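GMP reductase (PDB 6JIG) probably catalyses the irreversible NADPH-dependent deamination of GMP to IMP, helping to balance adenine and guanine nucleotide pools. Local coordinates at residues I317-L322 with E428-S433. The protein carries 1 engineered substitution. Sequence-based numbering, arbitrary orientation.
Sequences IAITRL and EGVEGS. Engineered in segment 317-322: Ala-318 (natural residue Cys). With K (potassium ion), chain D; 5GP (guanosine-5'-monophosphate), chain B.
Thr-320 has its CG2 anti to the backbone N, which leaves OG1 beside that N (chi1 -67°), and Glu-428, extended beyond CG, reaches it with its carboxylate: OG1 donates to the anti lone pair of OE1 at 2.9 Å. This is the GMP pocket at the mouth of the TIM barrel, where the loop after strand 307-310 meets the segment leading into strand 431-435. Ala-318 and Gly-429 form a single antiparallel bridge. Val-430 N donates a hydrogen bond to Ile-317 O, in the carbonyl plane, while Ile-319 N hydrogen-bonds to Glu-428 O from 51° out of the plane of that carbonyl. That same Glu-428 O also accepts a hydrogen bond from guanine N1 (3.0 Å). Thr-320 OG1 lies 2.5 Å from guanine N2, a bond so short that its detail is doubtful. OE2 of Glu-428 is hydrogen-bonded to Ser-453 OG of the second subunit. Across the bridge from the guanine, Ile-319 CD1 packs on Val-430 CG1 at 3.7 Å. Engineered Ala-318 replaces the cysteine predicted to form the thioimidate intermediate; its CB sits against guanine C2. Its carbonyl faces the potassium ion, which Gly-313 and Gly-315 and three carbonyls of the second subunit also bind, with Ala-318 O 2.7 Å from the metal.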
loop_
_atom_site.group_PDB
_atom_site.type_symbol
_atom_site.label_atom_id
_atom_site.label_comp_id
_atom_site.label_asym_id
_atom_site.label_seq_id
_atom_site.Cartn_x
_atom_site.Cartn_y
_atom_site.Cartn_z
ATOM N N ILE A 317 -17.448 17.672 7.159
ATOM C CA ILE A 317 -16.450 17.925 8.194
ATOM C C ILE A 317 -17.054 17.865 9.603
ATOM O O ILE A 317 -16.382 18.204 10.577
ATOM C CB ILE A 317 -15.714 19.258 7.942
ATOM C CG1 ILE A 317 -16.674 20.449 7.862
ATOM C CG2 ILE A 317 -15.001 19.222 6.597
ATOM C CD1 ILE A 317 -17.533 20.658 9.051
ATOM N N ALA A 318 -18.308 17.428 9.726
ATOM C CA ALA A 318 -19.037 17.425 10.989
ATOM C C ALA A 318 -18.834 16.113 11.740
ATOM O O ALA A 318 -18.880 15.035 11.143
ATOM C CB ALA A 318 -20.530 17.622 10.733
ATOM N N ILE A 319 -18.661 16.208 13.065
ATOM C CA ILE A 319 -18.491 15.018 13.901
ATOM C C ILE A 319 -19.306 15.136 15.184
ATOM O O ILE A 319 -18.996 14.487 16.194
ATOM C CB ILE A 319 -17.007 14.757 14.229
ATOM C CG1 ILE A 319 -16.374 15.981 14.887
ATOM C CG2 ILE A 319 -16.231 14.353 12.972
ATOM C CD1 ILE A 319 -14.977 15.728 15.404
ATOM N N THR A 320 -20.349 15.971 15.149
ATOM C CA THR A 320 -21.368 15.973 16.192
ATOM C C THR A 320 -21.836 14.564 16.543
ATOM O O THR A 320 -22.067 14.246 17.713
ATOM C CB THR A 320 -22.553 16.822 15.727
ATOM O OG1 THR A 320 -22.143 18.194 15.635
ATOM C CG2 THR A 320 -23.738 16.698 16.663
ATOM N N ARG A 321 -22.038 13.722 15.532
ATOM C CA ARG A 321 -22.499 12.371 15.797
ATOM C C ARG A 321 -21.439 11.559 16.538
ATOM O O ARG A 321 -21.785 10.633 17.275
ATOM C CB ARG A 321 -22.913 11.701 14.474
ATOM C CG ARG A 321 -24.062 12.453 13.777
ATOM C CD ARG A 321 -24.479 11.847 12.436
ATOM N NE ARG A 321 -25.530 12.623 11.773
ATOM C CZ ARG A 321 -26.139 12.246 10.652
ATOM N NH1 ARG A 321 -25.814 11.087 10.065
ATOM N NH2 ARG A 321 -27.072 13.022 10.120
ATOM N N LEU A 322 -20.155 11.906 16.386
ATOM C CA LEU A 322 -19.103 11.189 17.103
ATOM C C LEU A 322 -18.816 11.780 18.474
ATOM O O LEU A 322 -18.410 11.038 19.376
ATOM C CB LEU A 322 -17.803 11.176 16.293
ATOM C CG LEU A 322 -17.934 10.629 14.864
ATOM C CD1 LEU A 322 -16.584 10.598 14.173
ATOM C CD2 LEU A 322 -18.572 9.253 14.865
ATOM N N GLU A 428 -16.534 19.727 17.542
ATOM C CA GLU A 428 -17.496 18.889 16.829
ATOM C C GLU A 428 -17.356 19.042 15.316
ATOM O O GLU A 428 -18.289 18.720 14.568
ATOM C CB GLU A 428 -18.929 19.197 17.288
ATOM C CG GLU A 428 -19.097 19.185 18.808
ATOM C CD GLU A 428 -20.511 18.826 19.271
ATOM O OE1 GLU A 428 -21.390 18.613 18.409
ATOM O OE2 GLU A 428 -20.740 18.760 20.503
ATOM N N GLY A 429 -16.196 19.525 14.862
ATOM C CA GLY A 429 -15.844 19.506 13.457
ATOM C C GLY A 429 -14.352 19.283 13.300
ATOM O O GLY A 429 -13.576 19.415 14.253
ATOM N N VAL A 430 -13.954 18.933 12.079
ATOM C CA VAL A 430 -12.566 18.605 11.783
ATOM C C VAL A 430 -12.048 19.535 10.689
ATOM O O VAL A 430 -12.801 20.294 10.078
ATOM C CB VAL A 430 -12.385 17.129 11.366
ATOM C CG1 VAL A 430 -12.839 16.200 12.480
ATOM C CG2 VAL A 430 -13.134 16.841 10.068
ATOM N N GLU A 431 -10.740 19.462 10.453
ATOM C CA GLU A 431 -10.088 20.152 9.350
ATOM C C GLU A 431 -9.540 19.142 8.345
ATOM O O GLU A 431 -9.164 18.019 8.702
ATOM C CB GLU A 431 -8.956 21.055 9.854
ATOM N N GLY A 432 -9.504 19.553 7.081
ATOM C CA GLY A 432 -8.974 18.720 6.019
ATOM C C GLY A 432 -8.708 19.553 4.784
ATOM O O GLY A 432 -8.898 20.772 4.772
ATOM N N SER A 433 -8.257 18.874 3.732
ATOM C CA SER A 433 -7.987 19.512 2.453
ATOM C C SER A 433 -8.904 18.931 1.385
ATOM O O SER A 433 -9.336 17.777 1.474
ATOM C CB SER A 433 -6.517 19.335 2.031
ATOM O OG SER A 433 -6.160 17.966 1.965
HETATM K K K D . -20.522 13.863 9.343
HETATM P P 5GP B . -21.132 19.477 3.494
HETATM O O1P 5GP B . -21.312 17.983 3.704
HETATM O O2P 5GP B . -19.687 19.928 3.564
HETATM O O3P 5GP B . -21.899 20.036 2.322
HETATM O "O5'" 5GP B . -21.898 20.073 4.761
HETATM C "C5'" 5GP B . -21.784 21.429 5.163
HETATM C "C4'" 5GP B . -22.632 21.697 6.390
HETATM O "O4'" 5GP B . -22.018 21.082 7.547
HETATM C "C3'" 5GP B . -22.775 23.155 6.807
HETATM O "O3'" 5GP B . -23.713 23.877 6.018
HETATM C "C2'" 5GP B . -23.145 23.050 8.297
HETATM O "O2'" 5GP B . -24.534 22.818 8.489
HETATM C "C1'" 5GP B . -22.423 21.766 8.717
HETATM N N9 5GP B . -21.227 22.031 9.525
HETATM C C8 5GP B . -20.189 22.822 9.215
HETATM N N7 5GP B . -19.292 22.753 10.233
HETATM C C5 5GP B . -19.786 21.892 11.156
HETATM C C6 5GP B . -19.328 21.418 12.378
HETATM O O6 5GP B . -18.220 21.799 12.807
HETATM N N1 5GP B . -20.084 20.555 13.076
HETATM C C2 5GP B . -21.273 20.137 12.620
HETATM N N2 5GP B . -22.010 19.264 13.343
HETATM N N3 5GP B . -21.745 20.568 11.425
HETATM C C4 5GP B . -21.009 21.441 10.698
#